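Local coordinates for protein glucose dehydrogenase (Serratia sp. FS14, PDB 7CDY) that is a calcium-containing beta-propeller protein of the glucose/sorbosone dehydrogenase family, whose regular structure is almost all antiparallel strand, at residues G91-Y96 against I112-P117; L160-A165 against E184-G189; A204-E209 against M270-G275; R282-I287 against L295-L300. One frame throughout, in Å; residues are numbered along the deposited sequence. Where two conformers were deposited one is given.

In the fold
All four contacts belong to one beta-propeller chain and follow one another in series, each closing before the next opens. Contact 1 lies in the antiparallel sheet holding strands 90-99 and 109-114, contact 2 in the next sheet, where strand 160-163 meets the edge strand 185-187; their centres are about 12 Å apart and Phe113 packs on Val161 and Leu163. Contact 3 bridges two sheets, from strand 205-210 to strand 267-273, and contact 4 is the hairpin beside that second strand, centre to centre about 9 Å away. Contacts 1 and 4, about 31 Å apart between centres, lie on opposite sides of the chain's centre. Contacts 1, 2 and 4 pair strands within a sheet, while contact 3 and the packing of Phe113 join neighbouring sheets.

Contact 1 of 4, residues G91-Y96 against I112-P117; sequences GTAVGY and IFRQQP
The Phe113 ring meets Val94 at its edge, near the ring plane, where CD2 of Phe113 lies 4.2 Å from CG2 of Val94. Leu141, Ile139, Val161 and Leu163 also pack on this phenyl group, placing it between two sheets. At the far end, CG2 of Ile112 comes obliquely to the Tyr96 ring, 3.9 Å from its CE2, the two side chains crossing at about a right angle; the hydroxyl of Tyr96 bonds Glu166. Between these groups strands 90-99 and 109-114 run antiparallel as neighbours in a propeller sheet, with a classic beta bulge: Ile112 and Phe113 both face Val94. Val94 O takes two N-H groups in its carbonyl plane, from Ile112 N at 2.8 Å and, longer and more bent, from Phe113 N at 3.2 Å. Where the second strand has ended, Gln115 continues the pairing with its side chain. An extended chain, CG anti to the backbone N (chi1 -179°), brings its OE1 to Thr92 N at 3.0 Å with an almost straight N-H, while Gln115 N returns a bond to Thr92 O. Asn144 also donates to OE1, and NE2 is held by the carbonyls of Gly142 and Leu156. A water donates to Thr92 O and Gln115 O.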
# COMPACT_ATOMS: atom_id res chain seq x y z
N GLY A 91 -6.30 13.65 6.20
CA GLY A 91 -6.66 12.68 5.19
C GLY A 91 -5.48 12.43 4.29
O GLY A 91 -4.49 13.16 4.31
N THR A 92 -5.58 11.38 3.49
CA THR A 92 -4.50 11.02 2.59
C THR A 92 -4.42 11.98 1.41
O THR A 92 -5.44 12.47 0.91
CB THR A 92 -4.71 9.59 2.11
OG1 THR A 92 -4.82 8.77 3.27
CG2 THR A 92 -3.56 9.11 1.24
N ALA A 93 -3.20 12.28 0.97
CA ALA A 93 -2.96 13.08 -0.22
C ALA A 93 -1.90 12.40 -1.06
O ALA A 93 -1.08 11.62 -0.55
CB ALA A 93 -2.49 14.49 0.14
N VAL A 94 -1.93 12.66 -2.37
CA VAL A 94 -0.98 12.10 -3.32
C VAL A 94 -0.48 13.24 -4.19
O VAL A 94 -1.28 14.07 -4.65
CB VAL A 94 -1.64 10.99 -4.17
CG1 VAL A 94 -0.65 10.44 -5.20
CG2 VAL A 94 -2.18 9.87 -3.28
N GLY A 95 0.83 13.30 -4.41
CA GLY A 95 1.39 14.30 -5.30
C GLY A 95 2.60 13.74 -6.01
O GLY A 95 2.97 12.58 -5.82
N TYR A 96 3.24 14.59 -6.81
CA TYR A 96 4.51 14.20 -7.40
C TYR A 96 5.42 15.41 -7.53
O TYR A 96 4.97 16.56 -7.54
CB TYR A 96 4.35 13.48 -8.75
CG TYR A 96 3.86 14.32 -9.92
CD1 TYR A 96 4.72 15.21 -10.57
CD2 TYR A 96 2.56 14.18 -10.41
CE1 TYR A 96 4.29 15.96 -11.67
CE2 TYR A 96 2.12 14.94 -11.50
CZ TYR A 96 3.00 15.82 -12.12
OH TYR A 96 2.59 16.56 -13.20
N ILE A 112 -1.81 16.25 -6.31
CA ILE A 112 -2.72 16.03 -7.44
C ILE A 112 -4.03 15.39 -7.01
O ILE A 112 -4.96 15.32 -7.84
CB ILE A 112 -2.06 15.19 -8.55
CG1 ILE A 112 -1.79 13.76 -8.07
CG2 ILE A 112 -0.79 15.88 -9.06
CD1 ILE A 112 -1.37 12.80 -9.18
N PHE A 113 -4.14 14.89 -5.78
CA PHE A 113 -5.34 14.23 -5.31
C PHE A 113 -5.38 14.31 -3.79
O PHE A 113 -4.35 14.08 -3.14
CB PHE A 113 -5.39 12.76 -5.75
CG PHE A 113 -6.46 11.96 -5.05
CD1 PHE A 113 -7.77 12.02 -5.48
CD2 PHE A 113 -6.15 11.20 -3.92
CE1 PHE A 113 -8.78 11.33 -4.82
CE2 PHE A 113 -7.15 10.51 -3.26
CZ PHE A 113 -8.46 10.57 -3.71
N ARG A 114 -6.56 14.57 -3.25
CA ARG A 114 -6.76 14.60 -1.81
C ARG A 114 -7.99 13.80 -1.46
O ARG A 114 -9.05 13.97 -2.07
CB ARG A 114 -7.03 16.03 -1.32
CG ARG A 114 -5.86 16.92 -1.39
CD ARG A 114 -6.15 18.20 -0.64
NE ARG A 114 -4.89 18.87 -0.38
CZ ARG A 114 -4.28 19.66 -1.25
NH1 ARG A 114 -4.82 19.89 -2.44
NH2 ARG A 114 -3.12 20.21 -0.94
N GLN A 115 -7.86 12.92 -0.47
CA GLN A 115 -9.02 12.32 0.14
C GLN A 115 -9.88 13.41 0.78
O GLN A 115 -9.38 14.25 1.53
CB GLN A 115 -8.53 11.36 1.22
CG GLN A 115 -9.62 10.62 1.94
CD GLN A 115 -9.08 9.57 2.89
OE1 GLN A 115 -8.17 9.83 3.69
NE2 GLN A 115 -9.63 8.37 2.80
N GLN A 116 -11.18 13.39 0.48
CA GLN A 116 -12.12 14.31 1.07
C GLN A 116 -13.39 13.54 1.41
O GLN A 116 -13.78 12.63 0.66
CB GLN A 116 -12.49 15.44 0.11
CG GLN A 116 -11.33 16.37 -0.22
CD GLN A 116 -10.90 17.23 0.95
OE1 GLN A 116 -11.44 17.14 2.05
NE2 GLN A 116 -9.91 18.08 0.72
N PRO A 117 -14.04 13.86 2.53
CA PRO A 117 -13.57 14.81 3.55
C PRO A 117 -12.36 14.25 4.30
O PRO A 117 -12.01 13.08 4.13
CB PRO A 117 -14.78 14.93 4.49
CG PRO A 117 -15.50 13.62 4.34
CD PRO A 117 -15.33 13.26 2.89
O HOH W 1 -6.77 14.52 2.39

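Contact 2 of 4, residues L160-A165 against E184-G189; sequences LVRLTA and EVWSYG
Strand 160-163 and segment 184-189 pair antiparallel through Leu160 with Ser187 and Val161 with Val185, the register slipping by one residue between the two pairs as the second segment turns a corner at Trp186. This is a classic beta bulge at the edge of a four-stranded propeller sheet: Trp186 and Ser187 both face Leu160, whose carbonyl O receives Trp186 N at 2.7 Å and Ser187 N at 3.2 Å. Leu160 N bonds Ser187 O, and Arg162 N is held by Glu184 O. With chi1 of -180° turning CG directly away from its backbone nitrogen, the side chain of Trp186 reaches across to strand 160-163 and sets the long axis of its indole roughly along it, touching two side chains. Leu160, in the conformer given, one of two deposited, lies beside it, pointing the same way, with CD2 3.7 Å from CD1 of Trp186. Arg162 reaches the benzo end of the indole, and CZ3 of Trp186 lies over one face of the guanidinium, the two planes 61° apart. Asp172 and Asn173 hold NH2 of that arginine, and Pro221 O accepts from the indole NE1. On the opposite face of the sheet, CD2 of Leu163 packs on CG of Glu184, whose carboxylate turns off to Arg182. Ser187 OG, bonded to His190, also sits against the same Leu160 conformer, 3.3 Å from its CB.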
# COMPACT_ATOMS: atom_id res chain seq x y z
N LEU A 160 -10.85 2.43 -3.32
CA LEU A 160 -9.75 2.38 -4.26
C LEU A 160 -10.07 3.37 -5.37
O LEU A 160 -11.19 3.37 -5.89
CB LEU A 160 -9.62 0.97 -4.83
CG LEU A 160 -8.50 0.68 -5.82
CD1 LEU A 160 -7.15 1.09 -5.25
CD2 LEU A 160 -8.49 -0.78 -6.20
N VAL A 161 -9.10 4.22 -5.72
CA VAL A 161 -9.29 5.29 -6.68
C VAL A 161 -8.40 5.01 -7.88
O VAL A 161 -7.30 4.47 -7.73
CB VAL A 161 -8.91 6.63 -6.00
CG1 VAL A 161 -8.47 7.69 -7.01
CG2 VAL A 161 -10.07 7.13 -5.15
N ARG A 162 -8.88 5.34 -9.09
CA ARG A 162 -8.08 5.26 -10.31
C ARG A 162 -8.06 6.62 -10.99
O ARG A 162 -9.13 7.17 -11.29
CB ARG A 162 -8.61 4.22 -11.29
CG ARG A 162 -7.70 4.06 -12.51
CD ARG A 162 -8.22 3.06 -13.54
NE ARG A 162 -9.44 3.53 -14.19
CZ ARG A 162 -9.64 3.56 -15.50
NH1 ARG A 162 -8.71 3.16 -16.35
NH2 ARG A 162 -10.81 4.00 -15.95
N LEU A 163 -6.86 7.14 -11.25
CA LEU A 163 -6.65 8.44 -11.89
C LEU A 163 -5.67 8.30 -13.05
O LEU A 163 -4.96 7.30 -13.18
CB LEU A 163 -6.11 9.47 -10.90
CG LEU A 163 -6.95 9.70 -9.64
CD1 LEU A 163 -6.20 10.62 -8.68
CD2 LEU A 163 -8.31 10.27 -10.00
N THR A 164 -5.62 9.34 -13.88
CA THR A 164 -4.54 9.44 -14.85
C THR A 164 -3.24 9.80 -14.15
O THR A 164 -3.20 10.12 -12.96
CB THR A 164 -4.83 10.52 -15.91
OG1 THR A 164 -4.70 11.81 -15.31
CG2 THR A 164 -6.24 10.34 -16.52
N ALA A 165 -2.15 9.78 -14.93
CA ALA A 165 -0.84 10.18 -14.43
C ALA A 165 -0.82 11.58 -13.85
O ALA A 165 0.05 11.90 -13.03
CB ALA A 165 0.18 10.09 -15.57
N GLU A 184 -13.77 9.69 -8.99
CA GLU A 184 -12.44 9.11 -8.84
C GLU A 184 -12.46 7.63 -8.45
O GLU A 184 -11.44 6.95 -8.59
CB GLU A 184 -11.68 9.87 -7.75
CG GLU A 184 -11.46 11.35 -8.03
CD GLU A 184 -12.57 12.26 -7.53
OE1 GLU A 184 -12.36 13.50 -7.60
OE2 GLU A 184 -13.64 11.77 -7.09
N VAL A 185 -13.60 7.11 -7.99
CA VAL A 185 -13.63 5.82 -7.31
C VAL A 185 -13.59 4.67 -8.30
O VAL A 185 -14.32 4.66 -9.31
CB VAL A 185 -14.89 5.72 -6.43
CG1 VAL A 185 -15.11 4.28 -5.93
CG2 VAL A 185 -14.80 6.69 -5.27
N TRP A 186 -12.77 3.66 -8.00
CA TRP A 186 -12.77 2.38 -8.69
C TRP A 186 -13.63 1.36 -7.97
O TRP A 186 -14.53 0.77 -8.57
CB TRP A 186 -11.32 1.87 -8.81
CG TRP A 186 -11.17 0.55 -9.52
CD1 TRP A 186 -11.01 -0.68 -8.94
CD2 TRP A 186 -11.14 0.34 -10.93
NE1 TRP A 186 -10.89 -1.65 -9.91
CE2 TRP A 186 -10.96 -1.05 -11.14
CE3 TRP A 186 -11.25 1.18 -12.04
CZ2 TRP A 186 -10.88 -1.60 -12.42
CZ3 TRP A 186 -11.17 0.63 -13.31
CH2 TRP A 186 -10.99 -0.75 -13.49
N SER A 187 -13.38 1.15 -6.67
CA SER A 187 -14.16 0.22 -5.85
C SER A 187 -14.32 0.81 -4.46
O SER A 187 -13.60 1.72 -4.06
CB SER A 187 -13.52 -1.17 -5.79
OG SER A 187 -12.18 -1.09 -5.32
N TYR A 188 -15.28 0.26 -3.71
CA TYR A 188 -15.62 0.82 -2.41
C TYR A 188 -15.82 -0.30 -1.39
O TYR A 188 -15.68 -1.48 -1.71
CB TYR A 188 -16.80 1.80 -2.51
CG TYR A 188 -18.17 1.22 -2.79
CD1 TYR A 188 -18.48 0.62 -4.00
CD2 TYR A 188 -19.17 1.34 -1.84
CE1 TYR A 188 -19.76 0.13 -4.25
CE2 TYR A 188 -20.45 0.86 -2.08
CZ TYR A 188 -20.73 0.26 -3.28
OH TYR A 188 -22.00 -0.23 -3.51
N GLY A 189 -16.12 0.08 -0.15
CA GLY A 189 -16.27 -0.92 0.90
C GLY A 189 -14.97 -1.55 1.36
O GLY A 189 -14.95 -2.74 1.71

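Contact 3 of 4, residues A204-E209 against M270-G275; sequences AIWEHE and MAFYDG
Aromatic packing comes from Phe272, which sets its edge against the face of Trp206, a T-shaped pair with centroids 5.2 Å apart and planes at 81°. The touching atom is CZ of Phe272, which stands over one face of the indole, nearest CD2 of Trp206 at 3.6 Å; CE1 of Phe272 follows over the six-membered ring, close to CE3. Sulfur and methyl contacts come from Met270, given here in one of two deposited conformers. Its chi2 is extended and the chain bends at chi3 (-66°), which brings CE to within 3.9 Å of CB of Trp206. SD of Met270 lies 3.8 Å from Trp206 O and makes an oblique Met-aromatic contact with His208, 4.7 Å from the imidazole centroid. Van der Waals contact continues through CB of Met270, 3.7 Å from both CD2 and NE2 of His208, as the two side chains slide past each other in opposite directions. No hydrogen bond crosses between the segments, and the two strands, 9.0 Å apart at closest approach, belong to different sheets of the beta-propeller. Ala197 packs on both Met270 and Phe272, while Leu285 adds to the cover of Trp206 and Met270. The polar end of His208 reaches across to strand 267-273, where NE2 bonds Gly269 O just ahead of Met270. With every touching residue buried, the chemistry implies that these facing sheets meet here through ring, sulfur and methyl packing, with the imidazole bond to Gly269 adding a polar tie.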
# COMPACT_ATOMS: atom_id res chain seq x y z
N ALA A 204 -4.18 -7.61 -13.73
CA ALA A 204 -5.17 -7.10 -12.78
C ALA A 204 -4.49 -6.54 -11.54
O ALA A 204 -3.51 -7.10 -11.03
CB ALA A 204 -6.11 -8.22 -12.36
N ILE A 205 -5.05 -5.44 -11.03
CA ILE A 205 -4.67 -4.93 -9.71
C ILE A 205 -5.26 -5.83 -8.63
O ILE A 205 -6.46 -6.13 -8.63
CB ILE A 205 -5.16 -3.48 -9.55
CG1 ILE A 205 -4.42 -2.55 -10.51
CG2 ILE A 205 -5.03 -3.02 -8.09
CD1 ILE A 205 -3.00 -2.21 -10.06
N TRP A 206 -4.41 -6.27 -7.70
CA TRP A 206 -4.83 -6.96 -6.48
C TRP A 206 -4.57 -6.05 -5.28
O TRP A 206 -3.72 -5.15 -5.33
CB TRP A 206 -4.07 -8.27 -6.28
CG TRP A 206 -4.37 -9.37 -7.29
CD1 TRP A 206 -4.79 -9.24 -8.59
CD2 TRP A 206 -4.20 -10.78 -7.06
NE1 TRP A 206 -4.93 -10.49 -9.16
CE2 TRP A 206 -4.57 -11.45 -8.25
CE3 TRP A 206 -3.79 -11.54 -5.96
CZ2 TRP A 206 -4.53 -12.85 -8.36
CZ3 TRP A 206 -3.76 -12.93 -6.08
CH2 TRP A 206 -4.12 -13.56 -7.27
N GLU A 207 -5.30 -6.30 -4.20
CA GLU A 207 -5.30 -5.44 -3.03
C GLU A 207 -5.39 -6.30 -1.79
O GLU A 207 -5.95 -7.40 -1.82
CB GLU A 207 -6.50 -4.46 -3.10
CG GLU A 207 -6.72 -3.57 -1.89
CD GLU A 207 -7.73 -4.12 -0.90
OE1 GLU A 207 -8.10 -5.31 -0.98
OE2 GLU A 207 -8.13 -3.34 -0.01
N HIS A 208 -4.84 -5.81 -0.68
CA HIS A 208 -5.12 -6.44 0.61
C HIS A 208 -5.38 -5.38 1.67
O HIS A 208 -5.01 -4.21 1.51
CB HIS A 208 -4.12 -7.55 1.00
CG HIS A 208 -2.75 -7.07 1.37
ND1 HIS A 208 -2.52 -6.15 2.36
CD2 HIS A 208 -1.53 -7.47 0.92
CE1 HIS A 208 -1.21 -5.97 2.49
NE2 HIS A 208 -0.59 -6.76 1.64
N GLU A 209 -6.03 -5.79 2.76
CA GLU A 209 -6.42 -4.83 3.77
C GLU A 209 -6.53 -5.51 5.13
O GLU A 209 -6.80 -6.70 5.23
CB GLU A 209 -7.75 -4.14 3.42
CG GLU A 209 -8.90 -5.10 3.16
CD GLU A 209 -10.13 -4.37 2.67
OE1 GLU A 209 -11.06 -4.13 3.47
OE2 GLU A 209 -10.16 -3.97 1.48
N MET A 270 3.00 -5.93 -0.43
CA MET A 270 2.70 -7.08 -1.27
C MET A 270 3.47 -6.98 -2.57
O MET A 270 3.59 -5.90 -3.15
CB MET A 270 1.19 -7.26 -1.53
CG MET A 270 0.60 -6.36 -2.61
SD MET A 270 -1.19 -6.52 -2.86
CE MET A 270 -1.36 -8.19 -3.48
N ALA A 271 3.99 -8.12 -3.01
CA ALA A 271 4.77 -8.21 -4.24
C ALA A 271 4.59 -9.59 -4.86
O ALA A 271 4.71 -10.60 -4.17
CB ALA A 271 6.26 -7.97 -3.98
N PHE A 272 4.34 -9.62 -6.17
CA PHE A 272 4.34 -10.86 -6.94
C PHE A 272 5.77 -11.16 -7.40
O PHE A 272 6.49 -10.26 -7.84
CB PHE A 272 3.48 -10.69 -8.19
CG PHE A 272 2.01 -10.48 -7.90
CD1 PHE A 272 1.15 -11.56 -7.76
CD2 PHE A 272 1.49 -9.19 -7.82
CE1 PHE A 272 -0.21 -11.35 -7.53
CE2 PHE A 272 0.15 -8.98 -7.57
CZ PHE A 272 -0.70 -10.06 -7.43
N TYR A 273 6.18 -12.42 -7.29
CA TYR A 273 7.54 -12.80 -7.68
C TYR A 273 7.52 -13.32 -9.12
O TYR A 273 6.97 -14.39 -9.39
CB TYR A 273 8.16 -13.81 -6.72
CG TYR A 273 9.63 -14.01 -7.02
CD1 TYR A 273 10.60 -13.18 -6.45
CD2 TYR A 273 10.05 -14.99 -7.93
CE1 TYR A 273 11.95 -13.34 -6.75
CE2 TYR A 273 11.41 -15.15 -8.23
CZ TYR A 273 12.34 -14.32 -7.64
OH TYR A 273 13.68 -14.48 -7.93
N ASP A 274 8.14 -12.56 -10.02
CA ASP A 274 8.25 -12.91 -11.43
C ASP A 274 9.71 -12.91 -11.89
O ASP A 274 10.01 -12.68 -13.06
CB ASP A 274 7.41 -11.95 -12.29
CG ASP A 274 7.21 -12.44 -13.72
OD1 ASP A 274 7.23 -13.67 -13.96
OD2 ASP A 274 7.03 -11.58 -14.61
N GLY A 275 10.63 -13.15 -10.96
CA GLY A 275 12.05 -13.18 -11.28
C GLY A 275 12.49 -14.54 -11.78
O GLY A 275 11.72 -15.50 -11.85

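Contact 4 of 4, residues R282-I287 against L295-L300; sequences RHSLFI and LIRLTL
Leu285, Ile287, Ile296, Leu298 and Leu300 form the apolar side of this antiparallel beta hairpin. CD1 of Ile287 meets CD1 of Leu298 at 4.0 Å, the two side chains crossing at a slant, and CD1 of Leu300 reaches CB of Leu285 at 4.1 Å. The backbones between are joined by a regular ladder: Leu285 and Leu298 form one hydrogen-bonded pair, Ile287 and Ile296 the next, each with two bonds, and Leu300 N adds another to His283 O. On the other face Phe286 lies alongside Arg297. The arginine lays CG over the face of the phenyl ring in a CH-pi contact, 3.9 Å from the Phe286 centroid, while CD of Arg297 touches CZ of Phe286 at 3.3 Å. CD2 of Leu295 comes obliquely to the same ring, 3.9 Å from CD2 of Phe286. Beyond the ring the arginine bends at chi3 (77°), taking the guanidinium to Ser284, where NH1 of Arg297 donates to OG of Ser284 at 2.8 Å. That bond is short but angled, with the hydroxyl oxygen 23° out of the guanidinium plane. NE forms a salt bridge to Glu309, so Ser284 and Glu309 both hold the head group. The hairpin, strands 284-289 and 294-301, occupies the middle of a four-stranded propeller sheet: strand 267-273 flanks its first strand and strand 304-311 its second, while Trp206 and His208 of strand 205-210, from the adjoining sheet, pack on its leucine and isoleucine side.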
# COMPACT_ATOMS: atom_id res chain seq x y z
N ARG A 282 8.50 -18.36 -8.32
CA ARG A 282 7.70 -17.80 -9.39
C ARG A 282 6.23 -18.18 -9.19
O ARG A 282 5.92 -19.28 -8.71
CB ARG A 282 8.20 -18.30 -10.75
CG ARG A 282 9.60 -17.78 -11.09
CD ARG A 282 10.06 -18.21 -12.49
NE ARG A 282 9.03 -18.03 -13.50
CZ ARG A 282 8.69 -16.86 -14.02
NH1 ARG A 282 9.30 -15.75 -13.63
NH2 ARG A 282 7.72 -16.79 -14.93
N HIS A 283 5.34 -17.24 -9.51
CA HIS A 283 3.90 -17.41 -9.33
C HIS A 283 3.49 -17.45 -7.86
O HIS A 283 2.46 -18.02 -7.51
CB HIS A 283 3.34 -18.59 -10.14
CG HIS A 283 3.52 -18.42 -11.62
ND1 HIS A 283 2.77 -17.53 -12.36
CD2 HIS A 283 4.41 -18.98 -12.48
CE1 HIS A 283 3.17 -17.58 -13.62
NE2 HIS A 283 4.16 -18.45 -13.72
N SER A 284 4.29 -16.84 -7.00
CA SER A 284 3.95 -16.62 -5.60
C SER A 284 3.70 -15.14 -5.36
O SER A 284 4.23 -14.27 -6.06
CB SER A 284 5.06 -17.12 -4.67
OG SER A 284 5.06 -18.53 -4.59
N LEU A 285 2.89 -14.87 -4.33
CA LEU A 285 2.58 -13.52 -3.87
C LEU A 285 3.08 -13.42 -2.43
O LEU A 285 2.72 -14.24 -1.58
CB LEU A 285 1.07 -13.29 -3.92
CG LEU A 285 0.55 -12.01 -3.28
CD1 LEU A 285 1.17 -10.80 -3.97
CD2 LEU A 285 -0.97 -11.95 -3.35
N PHE A 286 3.94 -12.44 -2.18
CA PHE A 286 4.52 -12.25 -0.86
C PHE A 286 3.87 -11.06 -0.16
O PHE A 286 3.67 -10.00 -0.77
CB PHE A 286 6.02 -12.01 -0.99
CG PHE A 286 6.80 -13.23 -1.38
CD1 PHE A 286 6.99 -13.56 -2.72
CD2 PHE A 286 7.32 -14.06 -0.41
CE1 PHE A 286 7.71 -14.70 -3.07
CE2 PHE A 286 8.04 -15.19 -0.75
CZ PHE A 286 8.24 -15.50 -2.09
N ILE A 287 3.55 -11.24 1.13
CA ILE A 287 2.82 -10.24 1.91
C ILE A 287 3.47 -10.14 3.28
O ILE A 287 3.73 -11.16 3.92
CB ILE A 287 1.34 -10.65 2.06
CG1 ILE A 287 0.65 -10.65 0.68
CG2 ILE A 287 0.62 -9.74 3.06
CD1 ILE A 287 -0.73 -11.31 0.70
N LEU A 295 6.82 -13.08 7.09
CA LEU A 295 6.56 -12.91 5.67
C LEU A 295 5.70 -14.06 5.19
O LEU A 295 6.02 -15.22 5.45
CB LEU A 295 7.89 -12.89 4.91
CG LEU A 295 7.82 -12.73 3.39
CD1 LEU A 295 7.26 -11.35 3.01
CD2 LEU A 295 9.20 -12.93 2.79
N ILE A 296 4.59 -13.74 4.53
CA ILE A 296 3.64 -14.72 4.03
C ILE A 296 3.92 -14.95 2.56
O ILE A 296 4.10 -13.99 1.80
CB ILE A 296 2.20 -14.22 4.24
CG1 ILE A 296 1.90 -14.06 5.73
CG2 ILE A 296 1.21 -15.14 3.56
CD1 ILE A 296 0.66 -13.23 6.01
N ARG A 297 3.96 -16.21 2.14
CA ARG A 297 4.07 -16.55 0.72
C ARG A 297 2.84 -17.35 0.30
O ARG A 297 2.60 -18.44 0.82
CB ARG A 297 5.33 -17.36 0.44
CG ARG A 297 5.49 -17.68 -1.04
CD ARG A 297 6.79 -18.38 -1.34
NE ARG A 297 6.75 -19.78 -0.96
CZ ARG A 297 6.51 -20.77 -1.81
NH1 ARG A 297 6.28 -20.51 -3.09
NH2 ARG A 297 6.49 -22.03 -1.38
N LEU A 298 2.07 -16.80 -0.64
CA LEU A 298 0.91 -17.49 -1.20
C LEU A 298 1.28 -18.04 -2.57
O LEU A 298 1.70 -17.28 -3.45
CB LEU A 298 -0.27 -16.53 -1.33
CG LEU A 298 -0.72 -15.84 -0.04
CD1 LEU A 298 -1.93 -14.96 -0.30
CD2 LEU A 298 -1.05 -16.90 1.01
N THR A 299 1.10 -19.34 -2.76
CA THR A 299 1.29 -19.94 -4.08
C THR A 299 0.01 -19.75 -4.89
O THR A 299 -1.08 -20.02 -4.40
CB THR A 299 1.59 -21.43 -3.92
OG1 THR A 299 2.80 -21.59 -3.17
CG2 THR A 299 1.76 -22.10 -5.28
N LEU A 300 0.15 -19.28 -6.13
CA LEU A 300 -1.00 -18.96 -6.97
C LEU A 300 -1.08 -19.92 -8.15
O LEU A 300 -0.06 -20.30 -8.73
CB LEU A 300 -0.90 -17.55 -7.54
CG LEU A 300 -0.65 -16.42 -6.55
CD1 LEU A 300 -0.53 -15.09 -7.29
CD2 LEU A 300 -1.77 -16.38 -5.51